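Local atomic coordinates of sensor protein (Geobacter sulfurreducens, PDB entry 3H7M), a protein that probably works as a membrane-bound, ATP-dependent phosphorelay histidine kinase, this chain being its sensor domain, built like a periplasmic solute-binding protein. Residues A102-P107 and N180-A185; T94-A99 and Q191-A196; H10-V15 and G49-F54; H98-R103 and Y161-M166. All coordinates share one frame; numbering follows the deposited sequence.

Contact 1. Residues A102-P107 and N180-A185; sequences ARRDSP and NLVPVA
Arg104 lies over Val182, its chain extended from CG to NE so that one guanidinium face meets methyl CG1 of Val182 over its centre, with CZ to CG1 3.5 Å. This is packing of an aliphatic tip on a flat group. Directed bonds come from the backbone. Ala102 and Val182 form a hydrogen-bonded antiparallel pair, Ala102 N to Val182 O and Val182 N to Ala102 O both measuring 2.9 Å. Arg104 N then donates to Asn180 O at 2.8 Å, with an N-H...O angle of 146°. The same oxygen takes a CA-H...O contact from Arg103 (CA to O 3.1 Å), just where strand 87-103 ends and strand 181-198 begins. Arg103 and Asn180 run side by side in the same direction, CD to ND2 3.7 Å, with guanidinium and amide planes 37° apart. A water joins Asp105 OD1 to Asn180 ND2.

What positions these two polar ends is the helix 147-155 region: Arg103 NH1 donates to the carbonyls of Leu154 and Cys159, and Asn180 ND2 to that of Ala155. Leu181 packs on the same helix. Ala102 touches Tyr161 of strand 161-165, and Val184 and Ala185 both face Ile100 in a classic beta bulge.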
loop_
_atom_site.group_PDB
_atom_site.type_symbol
_atom_site.label_atom_id
_atom_site.label_comp_id
_atom_site.label_asym_id
_atom_site.label_seq_id
_atom_site.Cartn_x
_atom_site.Cartn_y
_atom_site.Cartn_z
ATOM N N ALA A 102 11.892 -14.651 -4.050
ATOM C CA ALA A 102 13.162 -15.329 -3.800
ATOM C C ALA A 102 14.100 -15.150 -4.989
ATOM O O ALA A 102 13.646 -14.841 -6.090
ATOM C CB ALA A 102 12.915 -16.819 -3.584
ATOM N N ARG A 103 15.400 -15.368 -4.770
ATOM C CA ARG A 103 16.364 -15.296 -5.864
ATOM C C ARG A 103 16.077 -16.553 -6.664
ATOM O O ARG A 103 15.654 -17.551 -6.085
ATOM C CB ARG A 103 17.795 -15.284 -5.339
ATOM C CG ARG A 103 18.105 -14.060 -4.492
ATOM C CD ARG A 103 19.558 -14.023 -4.036
ATOM N NE ARG A 103 19.883 -15.200 -3.243
ATOM C CZ ARG A 103 19.617 -15.338 -1.947
ATOM N NH1 ARG A 103 19.021 -14.364 -1.264
ATOM N NH2 ARG A 103 19.945 -16.468 -1.339
ATOM N N ARG A 104 16.256 -16.484 -7.987
ATOM C CA ARG A 104 15.993 -17.607 -8.897
ATOM C C ARG A 104 16.651 -18.917 -8.517
ATOM O O ARG A 104 16.027 -19.977 -8.558
ATOM C CB ARG A 104 16.433 -17.269 -10.314
ATOM C CG ARG A 104 15.482 -16.390 -11.039
ATOM C CD ARG A 104 15.915 -16.148 -12.468
ATOM N NE ARG A 104 14.961 -15.259 -13.115
ATOM C CZ ARG A 104 14.678 -14.039 -12.671
ATOM N NH1 ARG A 104 15.285 -13.576 -11.585
ATOM N NH2 ARG A 104 13.776 -13.287 -13.293
ATOM N N ASP A 105 17.929 -18.844 -8.184
ATOM C CA ASP A 105 18.662 -20.030 -7.796
ATOM C C ASP A 105 17.935 -20.673 -6.611
ATOM O O ASP A 105 17.454 -21.802 -6.707
ATOM C CB ASP A 105 20.102 -19.649 -7.423
ATOM C CG ASP A 105 20.200 -18.270 -6.776
ATOM O OD1 ASP A 105 19.843 -17.274 -7.447
ATOM O OD2 ASP A 105 20.632 -18.176 -5.601
ATOM N N SER A 106 17.828 -19.912 -5.522
ATOM C CA SER A 106 17.190 -20.338 -4.283
ATOM C C SER A 106 16.060 -21.351 -4.367
ATOM O O SER A 106 15.369 -21.465 -5.385
ATOM C CB SER A 106 16.717 -19.119 -3.513
ATOM O OG SER A 106 17.830 -18.409 -2.999
ATOM N N PRO A 107 15.866 -22.108 -3.271
ATOM C CA PRO A 107 14.843 -23.149 -3.107
ATOM C C PRO A 107 13.464 -22.504 -3.089
ATOM O O PRO A 107 13.191 -21.642 -2.256
ATOM C CB PRO A 107 15.174 -23.763 -1.742
ATOM C CG PRO A 107 16.592 -23.311 -1.453
ATOM C CD PRO A 107 16.632 -21.936 -2.023
ATOM N N ASN A 180 17.349 -10.866 -10.380
ATOM C CA ASN A 180 17.577 -12.226 -9.909
ATOM C C ASN A 180 16.371 -12.628 -9.033
ATOM O O ASN A 180 16.315 -13.753 -8.538
ATOM C CB ASN A 180 18.894 -12.323 -9.099
ATOM C CG ASN A 180 18.973 -11.303 -7.992
ATOM O OD1 ASN A 180 18.440 -10.206 -8.129
ATOM N ND2 ASN A 180 19.645 -11.646 -6.886
ATOM N N LEU A 181 15.405 -11.720 -8.851
ATOM C CA LEU A 181 14.219 -12.030 -8.019
ATOM C C LEU A 181 13.029 -12.531 -8.816
ATOM O O LEU A 181 12.761 -12.058 -9.913
ATOM C CB LEU A 181 13.754 -10.804 -7.207
ATOM C CG LEU A 181 14.800 -10.122 -6.320
ATOM C CD1 LEU A 181 14.213 -8.989 -5.542
ATOM C CD2 LEU A 181 15.397 -11.159 -5.384
ATOM N N VAL A 182 12.319 -13.504 -8.257
ATOM C CA VAL A 182 11.110 -14.048 -8.882
ATOM C C VAL A 182 10.106 -14.223 -7.769
ATOM O O VAL A 182 10.467 -14.429 -6.605
ATOM C CB VAL A 182 11.296 -15.459 -9.500
ATOM C CG1 VAL A 182 12.152 -15.386 -10.732
ATOM C CG2 VAL A 182 11.912 -16.403 -8.467
ATOM N N PRO A 183 8.828 -14.100 -8.100
ATOM C CA PRO A 183 7.786 -14.272 -7.084
ATOM C C PRO A 183 7.482 -15.752 -7.109
ATOM O O PRO A 183 7.042 -16.254 -8.141
ATOM C CB PRO A 183 6.626 -13.457 -7.640
ATOM C CG PRO A 183 6.795 -13.598 -9.150
ATOM C CD PRO A 183 8.300 -13.486 -9.334
ATOM N N VAL A 184 7.738 -16.464 -6.014
ATOM C CA VAL A 184 7.466 -17.908 -6.002
ATOM C C VAL A 184 6.080 -18.254 -5.466
ATOM O O VAL A 184 5.331 -19.002 -6.097
ATOM C CB VAL A 184 8.520 -18.692 -5.187
ATOM C CG1 VAL A 184 8.573 -18.198 -3.767
ATOM C CG2 VAL A 184 8.169 -20.174 -5.205
ATOM N N ALA A 185 5.742 -17.719 -4.299
ATOM C CA ALA A 185 4.435 -17.972 -3.707
ATOM C C ALA A 185 3.576 -16.762 -4.014
ATOM O O ALA A 185 3.785 -15.678 -3.464
ATOM C CB ALA A 185 4.559 -18.168 -2.204
HETATM O O HOH W 1 20.787 -14.677 -7.293
#

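Contact 2. Residues T94-A99 and Q191-A196; sequences TIVYHA and QRYGYA
Strand 94-99 and strand 191-196 pair antiparallel, their short axes 135° apart, with Thr94-Tyr193 and Val96-Gln191 as hydrogen-bonded pairs and Ile95-Arg192 as the non-hydrogen-bonded pair between them. The four bonds differ in quality: Tyr193 N to Thr94 O is 2.8 Å and close to straight on the carbonyl, whereas Gln191 N reaches Val96 O at 2.7 Å from above the carbonyl plane.

On one face of the sheet two methyls, Thr94 CG2 and Val96 CG2, approach the Tyr193 ring obliquely from the same side. The CG of Tyr193 stands anti to the backbone N (chi1 -172°), which brings the base of the ring against Thr94 CG2, 3.4 Å from CD2, with the two side chains pointing the same way. Val96, two residues on from Thr94, crosses obliquely and sets CG2 3.6 Å from Tyr193 CB. Farther along, the imidazole of His98 offers an edge, CE1 lying 3.7 Å from Gln191 CG, which sits in the ring plane; ring and amide planes are 67° apart. On the opposite face Ile95 CD1 rests 3.9 Å from Arg192 CA.

The polar ends have partners beyond these residues: Tyr193 OH bonds Asn37 ND2, Thr94 OG1 bonds Leu232 O, and His98 ND1 bonds Ala189 O.

Both strands are long ones near the centre of the chain, consistent with the interdomain strands of type II periplasmic binding proteins. The chemistry implies a connection held by main-chain bonds and methyl-to-ring packing; the two hydroxyls tie the strands to Asn37 and Leu232, while the imidazole adds a side-chain link to the same partner strand 181-198.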
loop_
_atom_site.group_PDB
_atom_site.type_symbol
_atom_site.label_atom_id
_atom_site.label_comp_id
_atom_site.label_asym_id
_atom_site.label_seq_id
_atom_site.Cartn_x
_atom_site.Cartn_y
_atom_site.Cartn_z
ATOM N N THR A 94 -9.096 -0.879 -4.201
ATOM C CA THR A 94 -8.355 -1.984 -4.817
ATOM C C THR A 94 -8.060 -3.130 -3.828
ATOM O O THR A 94 -8.111 -2.958 -2.608
ATOM C CB THR A 94 -6.996 -1.509 -5.377
ATOM O OG1 THR A 94 -6.374 -2.576 -6.103
ATOM C CG2 THR A 94 -6.082 -1.106 -4.248
ATOM N N ILE A 95 -7.750 -4.298 -4.374
ATOM C CA ILE A 95 -7.380 -5.457 -3.564
ATOM C C ILE A 95 -5.894 -5.745 -3.799
ATOM O O ILE A 95 -5.456 -5.932 -4.932
ATOM C CB ILE A 95 -8.172 -6.703 -3.964
ATOM C CG1 ILE A 95 -9.666 -6.417 -3.844
ATOM C CG2 ILE A 95 -7.780 -7.864 -3.067
ATOM C CD1 ILE A 95 -10.084 -5.994 -2.465
ATOM N N VAL A 96 -5.132 -5.769 -2.717
ATOM C CA VAL A 96 -3.699 -6.012 -2.768
ATOM C C VAL A 96 -3.291 -7.421 -2.327
ATOM O O VAL A 96 -3.406 -7.773 -1.157
ATOM C CB VAL A 96 -2.962 -5.019 -1.858
ATOM C CG1 VAL A 96 -1.458 -5.257 -1.924
ATOM C CG2 VAL A 96 -3.293 -3.617 -2.273
ATOM N N TYR A 97 -2.815 -8.225 -3.262
ATOM C CA TYR A 97 -2.355 -9.573 -2.946
ATOM C C TYR A 97 -0.899 -9.496 -2.535
ATOM O O TYR A 97 -0.212 -8.532 -2.852
ATOM C CB TYR A 97 -2.429 -10.466 -4.164
ATOM C CG TYR A 97 -3.784 -11.028 -4.454
ATOM C CD1 TYR A 97 -4.281 -12.111 -3.726
ATOM C CD2 TYR A 97 -4.551 -10.528 -5.502
ATOM C CE1 TYR A 97 -5.509 -12.692 -4.047
ATOM C CE2 TYR A 97 -5.779 -11.097 -5.828
ATOM C CZ TYR A 97 -6.249 -12.178 -5.102
ATOM O OH TYR A 97 -7.447 -12.752 -5.449
ATOM N N HIS A 98 -0.430 -10.502 -1.811
ATOM C CA HIS A 98 0.973 -10.538 -1.426
ATOM C C HIS A 98 1.637 -11.680 -2.152
ATOM O O HIS A 98 1.000 -12.465 -2.854
ATOM C CB HIS A 98 1.163 -10.760 0.061
ATOM C CG HIS A 98 0.931 -9.544 0.887
ATOM N ND1 HIS A 98 -0.330 -9.099 1.212
ATOM C CD2 HIS A 98 1.801 -8.678 1.456
ATOM C CE1 HIS A 98 -0.228 -8.007 1.951
ATOM N NE2 HIS A 98 1.054 -7.731 2.114
ATOM N N ALA A 99 2.938 -11.780 -1.980
ATOM C CA ALA A 99 3.640 -12.851 -2.638
ATOM C C ALA A 99 4.951 -13.087 -1.945
ATOM O O ALA A 99 5.451 -12.223 -1.219
ATOM C CB ALA A 99 3.870 -12.499 -4.084
ATOM N N GLN A 191 -5.623 -8.215 0.396
ATOM C CA GLN A 191 -6.024 -7.114 1.270
ATOM C C GLN A 191 -6.986 -6.128 0.620
ATOM O O GLN A 191 -6.957 -5.931 -0.602
ATOM C CB GLN A 191 -4.791 -6.348 1.736
ATOM C CG GLN A 191 -3.781 -7.208 2.438
ATOM C CD GLN A 191 -4.365 -7.843 3.668
ATOM O OE1 GLN A 191 -4.746 -7.149 4.615
ATOM N NE2 GLN A 191 -4.454 -9.169 3.666
ATOM N N ARG A 192 -7.840 -5.514 1.440
ATOM C CA ARG A 192 -8.800 -4.520 0.948
ATOM C C ARG A 192 -8.088 -3.211 1.220
ATOM O O ARG A 192 -7.839 -2.865 2.371
ATOM C CB ARG A 192 -10.110 -4.605 1.728
ATOM C CG ARG A 192 -10.651 -6.023 1.856
ATOM C CD ARG A 192 -12.085 -6.030 2.358
ATOM N NE ARG A 192 -13.042 -5.906 1.259
ATOM C CZ ARG A 192 -14.274 -5.431 1.398
ATOM N NH1 ARG A 192 -14.690 -5.032 2.593
ATOM N NH2 ARG A 192 -15.083 -5.350 0.345
ATOM N N TYR A 193 -7.765 -2.490 0.153
ATOM C CA TYR A 193 -6.974 -1.246 0.228
ATOM C C TYR A 193 -7.760 0.003 -0.222
ATOM O O TYR A 193 -8.369 0.020 -1.306
ATOM C CB TYR A 193 -5.733 -1.476 -0.660
ATOM C CG TYR A 193 -4.638 -0.452 -0.641
ATOM C CD1 TYR A 193 -3.608 -0.513 0.308
ATOM C CD2 TYR A 193 -4.556 0.512 -1.654
ATOM C CE1 TYR A 193 -2.514 0.364 0.236
ATOM C CE2 TYR A 193 -3.457 1.391 -1.747
ATOM C CZ TYR A 193 -2.451 1.313 -0.802
ATOM O OH TYR A 193 -1.411 2.215 -0.884
ATOM N N GLY A 194 -7.740 1.057 0.590
ATOM C CA GLY A 194 -8.499 2.238 0.201
ATOM C C GLY A 194 -8.274 3.442 1.071
ATOM O O GLY A 194 -7.271 3.523 1.781
ATOM N N TYR A 195 -9.185 4.410 1.022
ATOM C CA TYR A 195 -8.983 5.584 1.862
ATOM C C TYR A 195 -9.362 5.288 3.299
ATOM O O TYR A 195 -10.060 4.309 3.588
ATOM C CB TYR A 195 -9.808 6.773 1.373
ATOM C CG TYR A 195 -9.476 7.226 -0.022
ATOM C CD1 TYR A 195 -10.020 6.581 -1.131
ATOM C CD2 TYR A 195 -8.598 8.288 -0.237
ATOM C CE1 TYR A 195 -9.699 6.972 -2.412
ATOM C CE2 TYR A 195 -8.276 8.691 -1.515
ATOM C CZ TYR A 195 -8.825 8.028 -2.603
ATOM O OH TYR A 195 -8.475 8.405 -3.879
ATOM N N ALA A 196 -8.888 6.153 4.189
ATOM C CA ALA A 196 -9.162 6.063 5.605
ATOM C C ALA A 196 -8.977 7.455 6.226
ATOM O O ALA A 196 -8.109 8.228 5.801
ATOM C CB ALA A 196 -8.235 5.069 6.241
#

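Contact 3. Residues H10-V15 and G49-F54; sequences HRTIVV and GMTVEF
Val15 packs between Val52 and Phe54. Its CB lies 3.8 Å from Phe54 CD1, the two side chains running side by side. From there CG1, anti to the backbone N (chi1 -166°), continues along the ring and is 4.1 Å from Phe54 CE1. The other branch, CG2, turns back across the strand and meets Val52 CB at 3.9 Å; CB and CG2 also pass close to Glu53 O.

The backbones fix this register. Ile13 N donates to Thr51 O at 2.7 Å, Glu53 N to Ile13 O at 2.8 Å, and Val15 N to Glu53 O at 2.7 Å with a nearly straight N-H...O angle of 174°, the alternating ladder of parallel strands. At the exposed entry Thr12 sets CG2 3.8 Å from Glu53 CB and its CB against the Thr51 methyl. A glycine in its place, lacking CB and CG2, would probably leave a gap beside the Thr51 methyl and Glu53 CB where the ladder begins.

On the face of Val14, Glu53 pairs with Arg55. Val52 and Phe54 face helix 36-48, which ends in a Schellman motif at Gly49, while Ile13 and Met50 touch helix 202-218. Two adjacent parallel strands joined through a helix packed on one face make a beta-alpha-beta crossover, here at the outer strand of the first-lobe sheet of the periplasmic-binding-protein fold.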
loop_
_atom_site.group_PDB
_atom_site.type_symbol
_atom_site.label_atom_id
_atom_site.label_comp_id
_atom_site.label_asym_id
_atom_site.label_seq_id
_atom_site.Cartn_x
_atom_site.Cartn_y
_atom_site.Cartn_z
ATOM N N HIS A 10 -14.287 23.942 1.874
ATOM C CA HIS A 10 -13.278 24.518 1.005
ATOM C C HIS A 10 -11.933 24.528 1.698
ATOM O O HIS A 10 -10.931 24.989 1.142
ATOM C CB HIS A 10 -13.715 25.914 0.582
ATOM C CG HIS A 10 -15.009 25.921 -0.171
ATOM N ND1 HIS A 10 -15.106 25.519 -1.485
ATOM C CD2 HIS A 10 -16.270 26.211 0.226
ATOM C CE1 HIS A 10 -16.371 25.560 -1.867
ATOM N NE2 HIS A 10 -17.097 25.977 -0.846
ATOM N N ARG A 11 -11.928 23.999 2.918
ATOM C CA ARG A 11 -10.714 23.874 3.714
ATOM C C ARG A 11 -9.848 22.782 3.079
ATOM O O ARG A 11 -10.216 21.608 3.101
ATOM C CB ARG A 11 -11.067 23.456 5.144
ATOM C CG ARG A 11 -9.852 23.163 6.018
ATOM C CD ARG A 11 -10.252 22.750 7.432
ATOM N NE ARG A 11 -9.104 22.747 8.339
ATOM C CZ ARG A 11 -8.371 23.821 8.628
ATOM N NH1 ARG A 11 -8.662 24.998 8.083
ATOM N NH2 ARG A 11 -7.341 23.719 9.461
ATOM N N THR A 12 -8.708 23.163 2.511
ATOM C CA THR A 12 -7.813 22.195 1.882
ATOM C C THR A 12 -7.690 20.881 2.648
ATOM O O THR A 12 -7.375 20.868 3.843
ATOM C CB THR A 12 -6.391 22.765 1.725
ATOM O OG1 THR A 12 -6.369 23.699 0.638
ATOM C CG2 THR A 12 -5.383 21.636 1.462
ATOM N N ILE A 13 -7.947 19.776 1.955
ATOM C CA ILE A 13 -7.817 18.462 2.576
ATOM C C ILE A 13 -6.385 17.995 2.347
ATOM O O ILE A 13 -5.880 18.021 1.212
ATOM C CB ILE A 13 -8.774 17.430 1.961
ATOM C CG1 ILE A 13 -10.206 17.748 2.370
ATOM C CG2 ILE A 13 -8.421 16.038 2.437
ATOM C CD1 ILE A 13 -10.752 18.968 1.686
ATOM N N VAL A 14 -5.733 17.591 3.429
ATOM C CA VAL A 14 -4.359 17.127 3.345
ATOM C C VAL A 14 -4.322 15.622 3.251
ATOM O O VAL A 14 -4.803 14.919 4.143
ATOM C CB VAL A 14 -3.553 17.574 4.543
ATOM C CG1 VAL A 14 -2.167 16.948 4.499
ATOM C CG2 VAL A 14 -3.442 19.078 4.511
ATOM N N VAL A 15 -3.729 15.141 2.162
ATOM C CA VAL A 15 -3.657 13.717 1.890
ATOM C C VAL A 15 -2.334 13.046 2.225
ATOM O O VAL A 15 -1.276 13.377 1.665
ATOM C CB VAL A 15 -3.978 13.435 0.423
ATOM C CG1 VAL A 15 -4.234 11.945 0.241
ATOM C CG2 VAL A 15 -5.181 14.260 -0.004
ATOM N N GLY A 49 -15.527 18.541 -5.684
ATOM C CA GLY A 49 -15.211 19.943 -5.494
ATOM C C GLY A 49 -14.278 20.204 -4.324
ATOM O O GLY A 49 -14.410 21.212 -3.645
ATOM N N MET A 50 -13.338 19.298 -4.076
ATOM C CA MET A 50 -12.375 19.455 -2.983
ATOM C C MET A 50 -11.056 20.032 -3.454
ATOM O O MET A 50 -10.720 20.021 -4.642
ATOM C CB MET A 50 -12.010 18.116 -2.346
ATOM C CG MET A 50 -13.076 17.381 -1.599
ATOM S SD MET A 50 -12.335 15.858 -0.937
ATOM C CE MET A 50 -12.527 14.819 -2.315
ATOM N N THR A 51 -10.295 20.519 -2.491
ATOM C CA THR A 51 -8.971 21.028 -2.760
ATOM C C THR A 51 -8.101 20.148 -1.884
ATOM O O THR A 51 -8.351 20.007 -0.681
ATOM C CB THR A 51 -8.835 22.489 -2.355
ATOM O OG1 THR A 51 -9.206 23.311 -3.468
ATOM C CG2 THR A 51 -7.400 22.801 -1.944
ATOM N N VAL A 52 -7.088 19.544 -2.484
ATOM C CA VAL A 52 -6.220 18.641 -1.743
ATOM C C VAL A 52 -4.740 18.987 -1.828
ATOM O O VAL A 52 -4.272 19.525 -2.826
ATOM C CB VAL A 52 -6.386 17.196 -2.258
ATOM C CG1 VAL A 52 -7.809 16.727 -2.078
ATOM C CG2 VAL A 52 -6.005 17.131 -3.735
ATOM N N GLU A 53 -4.009 18.665 -0.767
ATOM C CA GLU A 53 -2.571 18.881 -0.720
ATOM C C GLU A 53 -2.020 17.500 -0.424
ATOM O O GLU A 53 -2.486 16.847 0.505
ATOM C CB GLU A 53 -2.187 19.814 0.424
ATOM C CG GLU A 53 -0.701 20.094 0.505
ATOM C CD GLU A 53 -0.279 20.757 1.816
ATOM O OE1 GLU A 53 -0.937 21.729 2.247
ATOM O OE2 GLU A 53 0.727 20.304 2.406
ATOM N N PHE A 54 -1.053 17.039 -1.208
ATOM C CA PHE A 54 -0.481 15.718 -0.960
ATOM C C PHE A 54 0.742 15.852 -0.079
ATOM O O PHE A 54 1.579 16.725 -0.289
ATOM C CB PHE A 54 -0.084 15.031 -2.273
ATOM C CG PHE A 54 -1.258 14.550 -3.100
ATOM C CD1 PHE A 54 -1.921 13.361 -2.774
ATOM C CD2 PHE A 54 -1.677 15.267 -4.222
ATOM C CE1 PHE A 54 -2.984 12.887 -3.557
ATOM C CE2 PHE A 54 -2.737 14.808 -5.014
ATOM C CZ PHE A 54 -3.396 13.610 -4.683
#

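Contact 4. Residues H98-R103 and Y161-M166; sequences HAIFAR and YAVVAM
Phe101 and Val164 meet at the middle of the buried face, their side chains crossing at about a right angle, with Phe101 CE2 3.3 Å from Val164 CG2. The phenyl CG is anti to the carbonyl carbon (chi1 -71°), which swings the ring along the partner strand. Its rim, not a face, then meets two carbonyl oxygens lying in the ring plane, those of Val164 and Met166; CZ is 3.9 Å from Met166 O. Leu151 and Leu154 of helix 147-155 also touch this ring. An alanine here is likely to open a gap beside those leucines and leave the Val164 methyl without its aromatic partner.

Beside it, Ala99 CB rests 3.8 Å from Met166 SD, the methionine chain bending twice to bring its sulfur there. These strands run antiparallel in the mixed sheet of the second lobe of the periplasmic-binding-protein fold, and strand 161-165 passes directly into helix 166-175, with Ala165 at the N-cap position.

Toward the far end of the pair, Tyr161 CD1 is 3.9 Å from Ile100 CG2 and 3.7 Å from Ala102 CB; the two methyls lie on opposite sides of the ring plane, each approaching obliquely. His98 lies at the other end, where its CD2 comes near the Val164-Ala165 peptide.

Outside the apolar contacts runs the main-chain ladder. Phe101 N donates to Ala162 O at 2.8 Å, almost linearly (175°), and Ala162 N returns a bond to Phe101 O. Both bonds of Ala99 with Val164 are more bent: Ala99 N to Val164 O is 3.0 Å at 137°, and Val164 N to Ala99 O stretches to 3.3 Å.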
loop_
_atom_site.group_PDB
_atom_site.type_symbol
_atom_site.label_atom_id
_atom_site.label_comp_id
_atom_site.label_asym_id
_atom_site.label_seq_id
_atom_site.Cartn_x
_atom_site.Cartn_y
_atom_site.Cartn_z
ATOM N N HIS A 98 -0.430 -10.502 -1.811
ATOM C CA HIS A 98 0.973 -10.538 -1.426
ATOM C C HIS A 98 1.637 -11.680 -2.152
ATOM O O HIS A 98 1.000 -12.465 -2.854
ATOM C CB HIS A 98 1.163 -10.760 0.061
ATOM C CG HIS A 98 0.931 -9.544 0.887
ATOM N ND1 HIS A 98 -0.330 -9.099 1.212
ATOM C CD2 HIS A 98 1.801 -8.678 1.456
ATOM C CE1 HIS A 98 -0.228 -8.007 1.951
ATOM N NE2 HIS A 98 1.054 -7.731 2.114
ATOM N N ALA A 99 2.938 -11.780 -1.980
ATOM C CA ALA A 99 3.640 -12.851 -2.638
ATOM C C ALA A 99 4.951 -13.087 -1.945
ATOM O O ALA A 99 5.451 -12.223 -1.219
ATOM C CB ALA A 99 3.870 -12.499 -4.084
ATOM N N ILE A 100 5.469 -14.291 -2.117
ATOM C CA ILE A 100 6.766 -14.609 -1.568
ATOM C C ILE A 100 7.730 -14.512 -2.754
ATOM O O ILE A 100 7.511 -15.088 -3.828
ATOM C CB ILE A 100 6.820 -16.017 -0.977
ATOM C CG1 ILE A 100 5.940 -16.091 0.275
ATOM C CG2 ILE A 100 8.269 -16.367 -0.638
ATOM C CD1 ILE A 100 5.757 -17.517 0.787
ATOM N N PHE A 101 8.781 -13.754 -2.529
ATOM C CA PHE A 101 9.825 -13.497 -3.506
ATOM C C PHE A 101 11.115 -14.206 -3.067
ATOM O O PHE A 101 11.401 -14.318 -1.863
ATOM C CB PHE A 101 10.078 -11.980 -3.579
ATOM C CG PHE A 101 8.964 -11.210 -4.237
ATOM C CD1 PHE A 101 8.932 -11.057 -5.624
ATOM C CD2 PHE A 101 7.937 -10.651 -3.477
ATOM C CE1 PHE A 101 7.904 -10.363 -6.241
ATOM C CE2 PHE A 101 6.905 -9.955 -4.094
ATOM C CZ PHE A 101 6.891 -9.811 -5.479
ATOM N N ALA A 102 11.892 -14.651 -4.050
ATOM C CA ALA A 102 13.162 -15.329 -3.800
ATOM C C ALA A 102 14.100 -15.150 -4.989
ATOM O O ALA A 102 13.646 -14.841 -6.090
ATOM C CB ALA A 102 12.915 -16.819 -3.584
ATOM N N ARG A 103 15.400 -15.368 -4.770
ATOM C CA ARG A 103 16.364 -15.296 -5.864
ATOM C C ARG A 103 16.077 -16.553 -6.664
ATOM O O ARG A 103 15.654 -17.551 -6.085
ATOM C CB ARG A 103 17.795 -15.284 -5.339
ATOM C CG ARG A 103 18.105 -14.060 -4.492
ATOM C CD ARG A 103 19.558 -14.023 -4.036
ATOM N NE ARG A 103 19.883 -15.200 -3.243
ATOM C CZ ARG A 103 19.617 -15.338 -1.947
ATOM N NH1 ARG A 103 19.021 -14.364 -1.264
ATOM N NH2 ARG A 103 19.945 -16.468 -1.339
ATOM N N TYR A 161 14.230 -14.945 2.000
ATOM C CA TYR A 161 12.997 -14.715 1.259
ATOM C C TYR A 161 12.518 -13.368 1.662
ATOM O O TYR A 161 13.034 -12.773 2.624
ATOM C CB TYR A 161 11.918 -15.721 1.637
ATOM C CG TYR A 161 12.221 -17.120 1.192
ATOM C CD1 TYR A 161 11.908 -17.536 -0.097
ATOM C CD2 TYR A 161 12.872 -18.019 2.048
ATOM C CE1 TYR A 161 12.236 -18.815 -0.536
ATOM C CE2 TYR A 161 13.211 -19.306 1.619
ATOM C CZ TYR A 161 12.889 -19.697 0.328
ATOM O OH TYR A 161 13.202 -20.961 -0.104
ATOM N N ALA A 162 11.553 -12.873 0.904
ATOM C CA ALA A 162 10.933 -11.597 1.224
ATOM C C ALA A 162 9.477 -11.764 0.871
ATOM O O ALA A 162 9.136 -12.481 -0.076
ATOM C CB ALA A 162 11.548 -10.465 0.417
ATOM N N VAL A 163 8.618 -11.129 1.660
ATOM C CA VAL A 163 7.175 -11.169 1.439
ATOM C C VAL A 163 6.697 -9.724 1.316
ATOM O O VAL A 163 6.814 -8.939 2.258
ATOM C CB VAL A 163 6.448 -11.868 2.619
ATOM C CG1 VAL A 163 4.954 -11.558 2.570
ATOM C CG2 VAL A 163 6.680 -13.390 2.554
ATOM N N VAL A 164 6.191 -9.356 0.143
ATOM C CA VAL A 164 5.718 -7.989 -0.051
ATOM C C VAL A 164 4.576 -8.036 -1.020
ATOM O O VAL A 164 4.310 -9.086 -1.615
ATOM C CB VAL A 164 6.810 -7.053 -0.615
ATOM C CG1 VAL A 164 8.034 -7.083 0.257
ATOM C CG2 VAL A 164 7.160 -7.460 -2.022
ATOM N N ALA A 165 3.892 -6.906 -1.170
ATOM C CA ALA A 165 2.758 -6.863 -2.067
ATOM C C ALA A 165 3.252 -7.167 -3.463
ATOM O O ALA A 165 4.236 -6.605 -3.950
ATOM C CB ALA A 165 2.091 -5.504 -2.020
ATOM N N MET A 166 2.554 -8.090 -4.091
ATOM C CA MET A 166 2.867 -8.529 -5.420
ATOM C C MET A 166 3.150 -7.430 -6.454
ATOM O O MET A 166 4.255 -7.341 -7.021
ATOM C CB MET A 166 1.717 -9.393 -5.907
ATOM C CG MET A 166 1.824 -9.781 -7.338
ATOM S SD MET A 166 2.892 -11.188 -7.500
ATOM C CE MET A 166 1.633 -12.491 -7.342
#

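Contacts 1, 2 and 4 share strand 87-103: contacts 1 and 2 pair it with strand 181-198 at points about 23 Å apart between centres, whereas contact 4 pairs it with strand 161-165. Contact 4 is the buried one, its centre about 9 Å from that of contact 1, with which it shares Ala102 and Arg103. Contact 1 is more exposed and adds to its backbone bonds an extended arginine, a water and carbonyls of helix 147-155 and Cys159. Contact 2, near the chain's centre, mixes methyl-ring packing with polar links from its hydroxyls and imidazole. Contact 3 lies on the opposite side of that centre from contacts 1 and 4 and alone is parallel, chiefly aliphatic with an exposed threonine rim.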